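Long-range contacts in alkylhalidase CmlS (Streptomyces venezuelae, PDB 3I3L), which acts as a flavin-dependent halogenase in chloramphenicol biosynthesis and carries its FAD cofactor covalently attached: residues R204-W209 and V248-R254; D297-T302 and D315-D321; T230-W235 and E385-W391. One frame throughout, in Å; residues are numbered along the deposited sequence.

Contact 1 of 3, residues R204-W209 and V248-R254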
loop_
_atom_site.group_PDB
_atom_site.type_symbol
_atom_site.label_atom_id
_atom_site.label_comp_id
_atom_site.label_asym_id
_atom_site.label_seq_id
_atom_site.Cartn_x
_atom_site.Cartn_y
_atom_site.Cartn_z
ATOM N N ARG A 204 -17.654 1.206 0.885
ATOM C CA ARG A 204 -18.160 1.283 -0.488
ATOM C C ARG A 204 -18.162 2.714 -0.898
ATOM O O ARG A 204 -19.189 3.347 -0.879
ATOM C CB ARG A 204 -19.543 0.672 -0.626
ATOM C CG ARG A 204 -19.493 -0.863 -0.272
ATOM C CD ARG A 204 -20.812 -1.538 -0.303
ATOM N NE ARG A 204 -20.657 -2.959 0.047
ATOM C CZ ARG A 204 -21.633 -3.848 -0.025
ATOM N NH1 ARG A 204 -22.845 -3.451 -0.452
ATOM N NH2 ARG A 204 -21.409 -5.118 0.320
ATOM N N ASN A 205 -16.972 3.181 -1.273
ATOM C CA ASN A 205 -16.671 4.523 -1.613
ATOM C C ASN A 205 -17.016 4.785 -3.059
ATOM O O ASN A 205 -16.841 3.921 -3.959
ATOM C CB ASN A 205 -15.167 4.739 -1.402
ATOM C CG ASN A 205 -14.792 4.747 0.041
ATOM O OD1 ASN A 205 -15.556 5.193 0.879
ATOM N ND2 ASN A 205 -13.617 4.233 0.357
ATOM N N PHE A 206 -17.407 6.027 -3.324
ATOM C CA PHE A 206 -17.897 6.440 -4.643
ATOM C C PHE A 206 -17.205 7.794 -4.837
ATOM O O PHE A 206 -17.225 8.612 -3.937
ATOM C CB PHE A 206 -19.436 6.501 -4.516
ATOM C CG PHE A 206 -20.134 7.210 -5.615
ATOM C CD1 PHE A 206 -19.891 6.878 -6.920
ATOM C CD2 PHE A 206 -21.079 8.210 -5.328
ATOM C CE1 PHE A 206 -20.566 7.550 -7.978
ATOM C CE2 PHE A 206 -21.707 8.911 -6.327
ATOM C CZ PHE A 206 -21.470 8.574 -7.658
ATOM N N ALA A 207 -16.529 8.001 -5.972
ATOM C CA ALA A 207 -15.745 9.220 -6.162
ATOM C C ALA A 207 -16.204 10.091 -7.320
ATOM O O ALA A 207 -16.673 9.572 -8.342
ATOM C CB ALA A 207 -14.211 8.898 -6.360
ATOM N N VAL A 208 -16.000 11.406 -7.145
ATOM C CA VAL A 208 -16.466 12.431 -8.066
ATOM C C VAL A 208 -15.420 13.542 -8.080
ATOM O O VAL A 208 -15.100 14.109 -7.036
ATOM C CB VAL A 208 -17.823 13.021 -7.569
ATOM C CG1 VAL A 208 -18.357 14.050 -8.533
ATOM C CG2 VAL A 208 -18.850 11.891 -7.370
ATOM N N TRP A 209 -14.830 13.799 -9.235
ATOM C CA TRP A 209 -13.627 14.622 -9.274
ATOM C C TRP A 209 -13.474 15.408 -10.527
ATOM O O TRP A 209 -14.087 15.078 -11.535
ATOM C CB TRP A 209 -12.360 13.752 -9.096
ATOM C CG TRP A 209 -11.995 12.843 -10.248
ATOM C CD1 TRP A 209 -11.089 13.091 -11.225
ATOM C CD2 TRP A 209 -12.521 11.540 -10.519
ATOM N NE1 TRP A 209 -11.010 12.032 -12.098
ATOM C CE2 TRP A 209 -11.858 11.050 -11.661
ATOM C CE3 TRP A 209 -13.493 10.741 -9.905
ATOM C CZ2 TRP A 209 -12.147 9.795 -12.219
ATOM C CZ3 TRP A 209 -13.775 9.480 -10.451
ATOM C CH2 TRP A 209 -13.132 9.037 -11.612
ATOM N N VAL A 248 -8.781 17.489 -7.931
ATOM C CA VAL A 248 -9.639 17.728 -6.724
ATOM C C VAL A 248 -10.820 16.760 -6.712
ATOM O O VAL A 248 -11.690 16.820 -7.579
ATOM C CB VAL A 248 -10.135 19.180 -6.679
ATOM C CG1 VAL A 248 -10.992 19.398 -5.381
ATOM C CG2 VAL A 248 -8.939 20.158 -6.654
ATOM N N GLY A 249 -10.843 15.842 -5.746
ATOM C CA GLY A 249 -11.825 14.741 -5.769
ATOM C C GLY A 249 -12.628 14.650 -4.483
ATOM O O GLY A 249 -12.121 14.985 -3.392
ATOM N N LEU A 250 -13.882 14.213 -4.603
ATOM C CA LEU A 250 -14.703 13.908 -3.438
ATOM C C LEU A 250 -14.773 12.396 -3.282
ATOM O O LEU A 250 -15.049 11.674 -4.234
ATOM C CB LEU A 250 -16.167 14.441 -3.610
ATOM C CG LEU A 250 -16.243 15.885 -4.148
ATOM C CD1 LEU A 250 -17.689 16.254 -4.510
ATOM C CD2 LEU A 250 -15.702 16.914 -3.145
ATOM N N VAL A 251 -14.583 11.925 -2.071
ATOM C CA VAL A 251 -14.869 10.518 -1.772
ATOM C C VAL A 251 -16.057 10.480 -0.798
ATOM O O VAL A 251 -15.974 10.980 0.328
ATOM C CB VAL A 251 -13.616 9.784 -1.201
ATOM C CG1 VAL A 251 -13.913 8.305 -0.899
ATOM C CG2 VAL A 251 -12.454 9.878 -2.239
ATOM N N VAL A 252 -17.161 9.890 -1.261
ATOM C CA VAL A 252 -18.428 9.903 -0.538
ATOM C C VAL A 252 -18.947 8.472 -0.511
ATOM O O VAL A 252 -18.279 7.549 -1.028
ATOM C CB VAL A 252 -19.451 10.834 -1.202
ATOM C CG1 VAL A 252 -18.954 12.280 -1.185
ATOM C CG2 VAL A 252 -19.745 10.424 -2.689
ATOM N N ASP A 253 -20.096 8.254 0.128
ATOM C CA ASP A 253 -20.599 6.882 0.311
ATOM C C ASP A 253 -21.380 6.499 -0.933
ATOM O O ASP A 253 -21.855 7.370 -1.648
ATOM C CB ASP A 253 -21.459 6.782 1.558
ATOM C CG ASP A 253 -21.916 5.362 1.842
ATOM O OD1 ASP A 253 -21.085 4.528 2.250
ATOM O OD2 ASP A 253 -23.119 5.074 1.607
ATOM N N ARG A 254 -21.527 5.209 -1.205
ATOM C CA ARG A 254 -22.181 4.823 -2.439
ATOM C C ARG A 254 -23.643 5.216 -2.417
ATOM O O ARG A 254 -24.282 5.251 -3.472
ATOM C CB ARG A 254 -22.029 3.304 -2.731
ATOM C CG ARG A 254 -23.078 2.392 -2.151
ATOM C CD ARG A 254 -23.053 2.352 -0.645
ATOM N NE ARG A 254 -23.830 1.234 -0.133
ATOM C CZ ARG A 254 -24.821 1.364 0.766
ATOM N NH1 ARG A 254 -25.141 2.573 1.272
ATOM N NH2 ARG A 254 -25.460 0.285 1.224
#
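Phe206 and Val208 pair with Val252 and Leu250 in an antiparallel ladder whose strand segments run at 157°, 4.5 Å apart where their axes come closest. Four sound backbone bonds hold this part of the FAD domain's mixed sheet; the shortest, Leu250 N to Val208 O, is 2.7 Å. At the non-hydrogen-bonded pair Trp209–Gly249 the absence of a side chain lets Trp209 CB rest on Gly249 CA at 3.5 Å. CG of Trp209 stands between its backbone N and carbonyl carbon (chi1 71°), which sends the indole back along its own strand, with Ala207 C at the ring edge; NE1 is bonded to Tyr60 OH. Phe206 and Val252 project side by side from the sheet, CD2 meeting CG2 at 3.7 Å, while Asp253 O lies at the edge of the phenyl ring. Arg204 and Arg254 also run alongside each other, CB of Arg204 being 3.9 Å from CD of Arg254; Arg204 NE is bonded to Asp200 O. NH1 of Arg254 approaches the syn side of Asp253 OD2 at 3.2 Å and also bridges to Glu389. Replacing Arg254 with alanine would probably leave Asp253 OD2 and Glu389 without this cationic mate and take away the methylene packing beside Arg204. Asp253 is further held by Ser255 and Arg394, and the carboxylates of Asp253 and Glu389 probably offset the charge of Arg254 where the apolar ladder ends.

Contact 2 of 3, residues D297-T302 and D315-D321. With FAD (flavin-adenine dinucleotide), chain B.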
loop_
_atom_site.group_PDB
_atom_site.type_symbol
_atom_site.label_atom_id
_atom_site.label_comp_id
_atom_site.label_asym_id
_atom_site.label_seq_id
_atom_site.Cartn_x
_atom_site.Cartn_y
_atom_site.Cartn_z
ATOM N N ASP A 297 -15.621 3.099 -6.291
ATOM C CA ASP A 297 -14.329 2.561 -5.878
ATOM C C ASP A 297 -14.520 1.861 -4.557
ATOM O O ASP A 297 -14.080 2.319 -3.551
ATOM C CB ASP A 297 -13.300 3.699 -5.727
ATOM C CG ASP A 297 -12.469 3.893 -6.981
ATOM O OD1 ASP A 297 -11.667 4.832 -7.015
ATOM O OD2 ASP A 297 -12.644 3.121 -7.965
ATOM N N TRP A 298 -15.230 0.756 -4.543
ATOM C CA TRP A 298 -15.347 -0.040 -3.286
ATOM C C TRP A 298 -14.121 -0.843 -2.999
ATOM O O TRP A 298 -13.544 -1.410 -3.912
ATOM C CB TRP A 298 -16.492 -1.021 -3.427
ATOM C CG TRP A 298 -17.796 -0.367 -3.784
ATOM C CD1 TRP A 298 -18.016 0.945 -4.058
ATOM C CD2 TRP A 298 -19.052 -1.020 -3.881
ATOM N NE1 TRP A 298 -19.326 1.135 -4.329
ATOM C CE2 TRP A 298 -19.987 -0.061 -4.219
ATOM C CE3 TRP A 298 -19.470 -2.348 -3.672
ATOM C CZ2 TRP A 298 -21.337 -0.358 -4.401
ATOM C CZ3 TRP A 298 -20.785 -2.659 -3.840
ATOM C CH2 TRP A 298 -21.724 -1.664 -4.220
ATOM N N SER A 299 -13.764 -0.962 -1.720
ATOM C CA SER A 299 -12.787 -1.912 -1.278
ATOM C C SER A 299 -13.277 -3.353 -1.489
ATOM O O SER A 299 -14.454 -3.590 -1.389
ATOM C CB SER A 299 -12.524 -1.694 0.192
ATOM O OG SER A 299 -11.908 -0.432 0.452
ATOM N N TYR A 300 -12.375 -4.282 -1.798
ATOM C CA TYR A 300 -12.632 -5.733 -1.880
ATOM C C TYR A 300 -11.277 -6.440 -1.906
ATOM O O TYR A 300 -10.268 -5.855 -2.352
ATOM C CB TYR A 300 -13.341 -6.080 -3.201
ATOM C CG TYR A 300 -12.640 -5.565 -4.464
ATOM C CD1 TYR A 300 -11.525 -6.235 -5.002
ATOM C CD2 TYR A 300 -13.058 -4.377 -5.090
ATOM C CE1 TYR A 300 -10.921 -5.798 -6.168
ATOM C CE2 TYR A 300 -12.442 -3.894 -6.265
ATOM C CZ TYR A 300 -11.366 -4.612 -6.784
ATOM O OH TYR A 300 -10.755 -4.113 -7.886
ATOM N N ASP A 301 -11.226 -7.685 -1.433
ATOM C CA ASP A 301 -10.079 -8.534 -1.782
ATOM C C ASP A 301 -10.570 -9.740 -2.538
ATOM O O ASP A 301 -11.635 -9.653 -3.195
ATOM C CB ASP A 301 -9.219 -8.892 -0.512
ATOM C CG ASP A 301 -10.015 -9.611 0.545
ATOM O OD1 ASP A 301 -11.272 -9.637 0.458
ATOM O OD2 ASP A 301 -9.391 -10.131 1.487
ATOM N N THR A 302 -9.825 -10.866 -2.462
ATOM C CA THR A 302 -10.176 -12.091 -3.246
ATOM C C THR A 302 -10.002 -13.236 -2.290
ATOM O O THR A 302 -9.162 -13.189 -1.422
ATOM C CB THR A 302 -9.146 -12.490 -4.336
ATOM O OG1 THR A 302 -8.385 -11.357 -4.818
ATOM C CG2 THR A 302 -9.758 -13.196 -5.392
ATOM N N ASP A 315 -5.303 -3.905 -8.881
ATOM C CA ASP A 315 -6.758 -3.856 -8.626
ATOM C C ASP A 315 -7.432 -5.156 -9.051
ATOM O O ASP A 315 -8.506 -5.480 -8.558
ATOM C CB ASP A 315 -7.426 -2.686 -9.357
ATOM C CG ASP A 315 -7.074 -1.328 -8.777
ATOM O OD1 ASP A 315 -6.289 -1.217 -7.811
ATOM O OD2 ASP A 315 -7.528 -0.353 -9.344
ATOM N N ALA A 316 -6.800 -5.928 -9.945
ATOM C CA ALA A 316 -7.369 -7.208 -10.352
ATOM C C ALA A 316 -7.482 -8.143 -9.148
ATOM O O ALA A 316 -8.348 -9.027 -9.115
ATOM C CB ALA A 316 -6.510 -7.892 -11.520
ATOM N N ALA A 317 -6.585 -7.962 -8.168
ATOM C CA ALA A 317 -6.583 -8.774 -6.926
ATOM C C ALA A 317 -7.408 -8.111 -5.823
ATOM O O ALA A 317 -8.318 -8.713 -5.270
ATOM C CB ALA A 317 -5.122 -8.987 -6.413
ATOM N N CYS A 318 -7.069 -6.866 -5.480
ATOM C CA CYS A 318 -7.749 -6.207 -4.401
ATOM C C CYS A 318 -7.653 -4.743 -4.588
ATOM O O CYS A 318 -6.797 -4.303 -5.337
ATOM C CB CYS A 318 -7.192 -6.650 -3.029
ATOM S SG CYS A 318 -5.470 -6.152 -2.718
ATOM N N PHE A 319 -8.546 -3.984 -3.924
ATOM C CA PHE A 319 -8.626 -2.516 -4.042
ATOM C C PHE A 319 -8.732 -1.907 -2.634
ATOM O O PHE A 319 -9.499 -2.376 -1.757
ATOM C CB PHE A 319 -9.845 -2.071 -4.857
ATOM C CG PHE A 319 -9.902 -0.582 -5.077
ATOM C CD1 PHE A 319 -9.260 -0.026 -6.159
ATOM C CD2 PHE A 319 -10.537 0.262 -4.158
ATOM C CE1 PHE A 319 -9.225 1.346 -6.352
ATOM C CE2 PHE A 319 -10.554 1.638 -4.342
ATOM C CZ PHE A 319 -9.910 2.195 -5.452
ATOM N N THR A 320 -7.907 -0.903 -2.391
ATOM C CA THR A 320 -7.768 -0.317 -1.080
ATOM C C THR A 320 -8.266 1.102 -1.236
ATOM O O THR A 320 -7.955 1.747 -2.236
ATOM C CB THR A 320 -6.236 -0.284 -0.630
ATOM O OG1 THR A 320 -5.427 0.175 -1.750
ATOM C CG2 THR A 320 -5.733 -1.639 -0.225
ATOM N N ASP A 321 -9.078 1.556 -0.271
ATOM C CA ASP A 321 -9.488 2.962 -0.121
ATOM C C ASP A 321 -8.280 3.847 -0.292
ATOM O O ASP A 321 -7.284 3.696 0.425
ATOM C CB ASP A 321 -10.018 3.132 1.318
ATOM C CG ASP A 321 -10.530 4.537 1.594
ATOM O OD1 ASP A 321 -9.850 5.519 1.194
ATOM O OD2 ASP A 321 -11.621 4.659 2.223
HETATM P PA FAD B . -5.236 -0.141 -13.897
HETATM O O1A FAD B . -6.745 -0.053 -13.930
HETATM O O2A FAD B . -4.501 1.132 -13.661
HETATM O O5B FAD B . -4.743 -0.801 -15.307
HETATM C C5B FAD B . -5.407 -1.929 -15.839
HETATM C C4B FAD B . -5.378 -1.933 -17.384
HETATM O O4B FAD B . -5.986 -3.170 -17.826
HETATM C C3B FAD B . -6.185 -0.812 -17.994
HETATM O O3B FAD B . -5.359 -0.014 -18.786
HETATM C C2B FAD B . -7.245 -1.512 -18.858
HETATM O O2B FAD B . -7.367 -0.900 -20.103
HETATM C C1B FAD B . -6.709 -2.928 -19.010
HETATM N N9A FAD B . -7.669 -4.005 -19.165
HETATM C C8A FAD B . -8.802 -4.220 -18.438
HETATM N N7A FAD B . -9.390 -5.353 -18.880
HETATM C C5A FAD B . -8.695 -5.826 -19.940
HETATM C C6A FAD B . -8.877 -6.927 -20.756
HETATM N N6A FAD B . -9.887 -7.757 -20.567
HETATM N N1A FAD B . -7.945 -7.165 -21.730
HETATM C C2A FAD B . -6.878 -6.324 -21.934
HETATM N N3A FAD B . -6.709 -5.252 -21.114
HETATM C C4A FAD B . -7.599 -5.002 -20.128
HETATM N N1 FAD B . -3.633 5.026 -6.474
HETATM C C2 FAD B . -2.486 5.692 -6.075
HETATM O O2 FAD B . -1.443 5.052 -6.040
HETATM N N3 FAD B . -2.516 7.011 -5.709
HETATM C C4 FAD B . -3.690 7.716 -5.732
HETATM O O4 FAD B . -3.684 8.947 -5.409
HETATM C C4X FAD B . -4.860 7.048 -6.101
HETATM N N5 FAD B . -6.047 7.726 -6.151
HETATM C C5X FAD B . -7.172 7.086 -6.617
HETATM C C6 FAD B . -8.396 7.769 -6.661
HETATM C C7 FAD B . -9.532 7.101 -7.051
HETATM C C7M FAD B . -10.862 7.812 -7.129
HETATM C C8 FAD B . -9.421 5.773 -7.449
HETATM C C8M FAD B . -10.594 5.046 -7.972
HETATM C C9 FAD B . -8.217 5.064 -7.370
HETATM C C9A FAD B . -7.094 5.761 -6.951
HETATM N N10 FAD B . -5.914 5.076 -6.938
HETATM C C10 FAD B . -4.811 5.687 -6.473
HETATM C "C1'" FAD B . -5.999 3.611 -7.202
HETATM C "C2'" FAD B . -5.100 3.240 -8.357
HETATM O "O2'" FAD B . -5.385 4.082 -9.401
HETATM C "C3'" FAD B . -5.161 1.799 -8.790
HETATM O "O3'" FAD B . -4.795 0.972 -7.707
HETATM C "C4'" FAD B . -4.154 1.527 -9.956
HETATM O "O4'" FAD B . -4.541 2.171 -11.139
HETATM C "C5'" FAD B . -4.120 0.036 -10.262
HETATM O "O5'" FAD B . -3.171 -0.238 -11.252
HETATM P P FAD B . -3.447 -1.529 -12.119
HETATM O O1P FAD B . -3.818 -2.678 -11.208
HETATM O O2P FAD B . -2.309 -1.724 -13.115
HETATM O O3P FAD B . -4.860 -1.263 -12.863
#
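Tyr300 OH gives a hydrogen bond to Asp315 O at 2.7 Å, and Ser186 OG is a second partner of the same hydroxyl. Asp315 is the aspartate of what reads as the GDx6P motif of flavoproteins related to p-hydroxybenzoate hydroxylase, most of it formed by 315-321: OD1 accepts from the ribityl O3' of FAD, while the backbone N donates to the phosphate oxygen O1P. The loop is tied to the end of strand 287-302 by Phe319 N to Tyr300 O at 3.0 Å; the return bond, Tyr300 N to Phe319 O, is weak. Thr302 OG1 reaches Ala317 O at 2.7 Å from 26° outside the carbonyl plane. Phe319 wedges between strand and cofactor. Its CB sits over one face of the Tyr300 ring, 3.8 Å from the centroid, in a CH-pi contact offset toward the rim. With CG anti to the backbone N (chi1 -176°), its ring extends to the flavin, whose C9 lies in the phenyl plane at the edge. CZ of Phe319 packs against Asp297 CG at 3.4 Å, the carboxyl carbon of the ester link to the flavin: Asp297 OD1 is bonded to FAD C8M at 1.5 Å.

Contact 3 of 3, residues T230-W235 and E385-W391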
loop_
_atom_site.group_PDB
_atom_site.type_symbol
_atom_site.label_atom_id
_atom_site.label_comp_id
_atom_site.label_asym_id
_atom_site.label_seq_id
_atom_site.Cartn_x
_atom_site.Cartn_y
_atom_site.Cartn_z
ATOM N N THR A 230 -11.465 16.109 5.533
ATOM C CA THR A 230 -12.754 15.583 5.909
ATOM C C THR A 230 -13.838 16.689 5.867
ATOM O O THR A 230 -13.565 17.839 6.171
ATOM C CB THR A 230 -12.740 14.926 7.277
ATOM O OG1 THR A 230 -12.482 15.909 8.299
ATOM C CG2 THR A 230 -11.665 13.815 7.324
ATOM N N PHE A 231 -15.049 16.295 5.493
ATOM C CA PHE A 231 -16.276 17.108 5.670
ATOM C C PHE A 231 -17.424 16.132 6.014
ATOM O O PHE A 231 -17.189 14.914 6.224
ATOM C CB PHE A 231 -16.572 17.922 4.399
ATOM C CG PHE A 231 -17.038 17.078 3.205
ATOM C CD1 PHE A 231 -18.350 17.158 2.755
ATOM C CD2 PHE A 231 -16.129 16.287 2.471
ATOM C CE1 PHE A 231 -18.764 16.423 1.642
ATOM C CE2 PHE A 231 -16.530 15.536 1.340
ATOM C CZ PHE A 231 -17.851 15.582 0.955
ATOM N N GLU A 232 -18.665 16.639 6.046
ATOM C CA GLU A 232 -19.807 15.872 6.532
ATOM C C GLU A 232 -20.014 14.526 5.894
ATOM O O GLU A 232 -20.360 13.587 6.589
ATOM C CB GLU A 232 -21.150 16.677 6.345
ATOM C CG GLU A 232 -22.412 15.735 6.619
ATOM C CD GLU A 232 -23.790 16.467 6.626
ATOM O OE1 GLU A 232 -24.202 17.042 5.583
ATOM O OE2 GLU A 232 -24.467 16.451 7.694
ATOM N N ASP A 233 -19.899 14.472 4.560
ATOM C CA ASP A 233 -20.277 13.309 3.780
ATOM C C ASP A 233 -19.049 12.517 3.279
ATOM O O ASP A 233 -19.173 11.683 2.346
ATOM C CB ASP A 233 -21.134 13.699 2.533
ATOM C CG ASP A 233 -22.473 14.312 2.889
ATOM O OD1 ASP A 233 -23.176 13.766 3.769
ATOM O OD2 ASP A 233 -22.814 15.327 2.241
ATOM N N GLY A 234 -17.889 12.757 3.864
ATOM C CA GLY A 234 -16.652 12.027 3.431
ATOM C C GLY A 234 -15.374 12.896 3.408
ATOM O O GLY A 234 -15.146 13.642 4.354
ATOM N N TRP A 235 -14.512 12.729 2.389
ATOM C CA TRP A 235 -13.293 13.497 2.350
ATOM C C TRP A 235 -12.980 14.002 0.972
ATOM O O TRP A 235 -13.481 13.430 -0.014
ATOM C CB TRP A 235 -12.079 12.777 3.024
ATOM C CG TRP A 235 -11.776 11.375 2.532
ATOM C CD1 TRP A 235 -12.329 10.193 2.997
ATOM C CD2 TRP A 235 -10.845 11.007 1.490
ATOM N NE1 TRP A 235 -11.824 9.147 2.275
ATOM C CE2 TRP A 235 -10.887 9.604 1.378
ATOM C CE3 TRP A 235 -9.941 11.724 0.703
ATOM C CZ2 TRP A 235 -10.087 8.888 0.450
ATOM C CZ3 TRP A 235 -9.137 11.017 -0.234
ATOM C CH2 TRP A 235 -9.220 9.623 -0.348
ATOM N N GLU A 385 -16.825 14.548 13.162
ATOM C CA GLU A 385 -17.692 14.717 11.989
ATOM C C GLU A 385 -19.109 14.223 12.341
ATOM O O GLU A 385 -19.262 13.423 13.244
ATOM C CB GLU A 385 -17.113 13.970 10.747
ATOM C CG GLU A 385 -15.849 14.600 10.169
ATOM C CD GLU A 385 -16.082 15.935 9.457
ATOM O OE1 GLU A 385 -17.251 16.349 9.223
ATOM O OE2 GLU A 385 -15.076 16.620 9.122
ATOM N N PRO A 386 -20.142 14.702 11.627
ATOM C CA PRO A 386 -21.515 14.365 11.990
ATOM C C PRO A 386 -21.822 12.874 11.787
ATOM O O PRO A 386 -21.009 12.101 11.187
ATOM C CB PRO A 386 -22.369 15.210 11.009
ATOM C CG PRO A 386 -21.379 15.857 10.027
ATOM C CD PRO A 386 -20.075 15.856 10.704
ATOM N N ASP A 387 -22.971 12.444 12.283
ATOM C CA ASP A 387 -23.313 11.052 12.170
ATOM C C ASP A 387 -24.044 10.823 10.852
ATOM O O ASP A 387 -25.251 10.470 10.853
ATOM C CB ASP A 387 -24.119 10.565 13.379
ATOM C CG ASP A 387 -24.589 9.107 13.212
ATOM O OD1 ASP A 387 -23.948 8.309 12.447
ATOM O OD2 ASP A 387 -25.595 8.740 13.817
ATOM N N SER A 388 -23.323 11.041 9.730
ATOM C CA SER A 388 -23.794 10.714 8.386
ATOM C C SER A 388 -23.558 9.247 8.065
ATOM O O SER A 388 -22.785 8.570 8.747
ATOM C CB SER A 388 -23.111 11.636 7.340
ATOM O OG SER A 388 -21.755 11.245 7.177
ATOM N N GLU A 389 -24.246 8.726 7.055
ATOM C CA GLU A 389 -24.021 7.340 6.589
ATOM C C GLU A 389 -22.537 7.059 6.210
ATOM O O GLU A 389 -22.009 5.990 6.505
ATOM C CB GLU A 389 -24.931 6.983 5.408
ATOM C CG GLU A 389 -24.948 5.457 5.154
ATOM C CD GLU A 389 -26.064 5.003 4.217
ATOM O OE1 GLU A 389 -26.198 3.768 4.004
ATOM O OE2 GLU A 389 -26.847 5.865 3.720
ATOM N N PHE A 390 -21.853 8.054 5.659
ATOM C CA PHE A 390 -20.439 7.895 5.385
ATOM C C PHE A 390 -19.648 7.475 6.633
ATOM O O PHE A 390 -19.000 6.456 6.631
ATOM C CB PHE A 390 -19.787 9.161 4.779
ATOM C CG PHE A 390 -18.375 8.914 4.328
ATOM C CD1 PHE A 390 -18.103 8.409 3.049
ATOM C CD2 PHE A 390 -17.313 9.121 5.204
ATOM C CE1 PHE A 390 -16.783 8.116 2.651
ATOM C CE2 PHE A 390 -15.971 8.837 4.781
ATOM C CZ PHE A 390 -15.741 8.351 3.500
ATOM N N TRP A 391 -19.705 8.303 7.676
ATOM C CA TRP A 391 -18.918 8.072 8.874
ATOM C C TRP A 391 -19.373 6.843 9.654
ATOM O O TRP A 391 -18.564 6.109 10.197
ATOM C CB TRP A 391 -18.834 9.349 9.735
ATOM C CG TRP A 391 -18.115 10.413 8.966
ATOM C CD1 TRP A 391 -18.667 11.481 8.327
ATOM C CD2 TRP A 391 -16.731 10.446 8.676
ATOM N NE1 TRP A 391 -17.684 12.208 7.654
ATOM C CE2 TRP A 391 -16.492 11.587 7.844
ATOM C CE3 TRP A 391 -15.679 9.615 8.973
ATOM C CZ2 TRP A 391 -15.233 11.904 7.338
ATOM C CZ3 TRP A 391 -14.413 9.936 8.471
ATOM C CH2 TRP A 391 -14.205 11.066 7.671
#
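A beta hairpin, closed by a type I turn from Phe231 to Gly234, docks here on the N-terminal end of helix 389-394. Trp391 of the helix directs NE1 at Phe231 O across 3.1 Å, with the oxygen near the indole plane and an angle of 153° at the hydrogen. That carbonyl also accepts from Gly234 N, so one oxygen serves both turn and helix. Ser388, at the N-cap position, gives its OG to Glu232 O at 2.8 Å, in the carbonyl plane. Gly234 CA makes a CH-pi contact with Phe390, 3.5 Å from the ring centroid and over the middle of the face. At the backbone angles of Gly234 a side chain would run into the carbonyl oxygen of Asp233, and a CB would also press on Phe390 CE1. The indole of Trp391 is sandwiched between Phe390 CD2 over one face and Glu385 CB over the other. Glu385 bends at chi2 (-71°), bringing its carboxylate round to the first hairpin strand; OE2 is also bonded to Gln100 NE2, from outside the hairpin. Beside it, Pro386 CG meets Glu232 CG at 3.6 Å. Thr230 OG1 donates to Glu385 OE2 at 2.8 Å, on the anti side of that oxygen and somewhat out of the carboxylate plane.

Overall arrangement
All three contacts reach one mixed sheet. Strand 203-213 of contact 1 borders strand 287-302 of contact 2, and Asn205 is the junction: its O lies 2.8 Å from Asp297 N, next to the covalent flavin link, its ND2 2.8 Å from Asp321 OD2. Strand 245-253 joins contact 3 through Val251 N, 2.8 Å from Trp235 O. Contact 1 therefore lies between the other two in the sheet, its centre about 15 Å from that of contact 2 and 12 Å from that of contact 3, though Asp321 OD1 also packs 3.5 Å from Trp235 CZ2. Contact 2 holds the cofactor directly, contact 1 touches it through Ala207, and the Trp235 side chain stops about 7 Å from FAD.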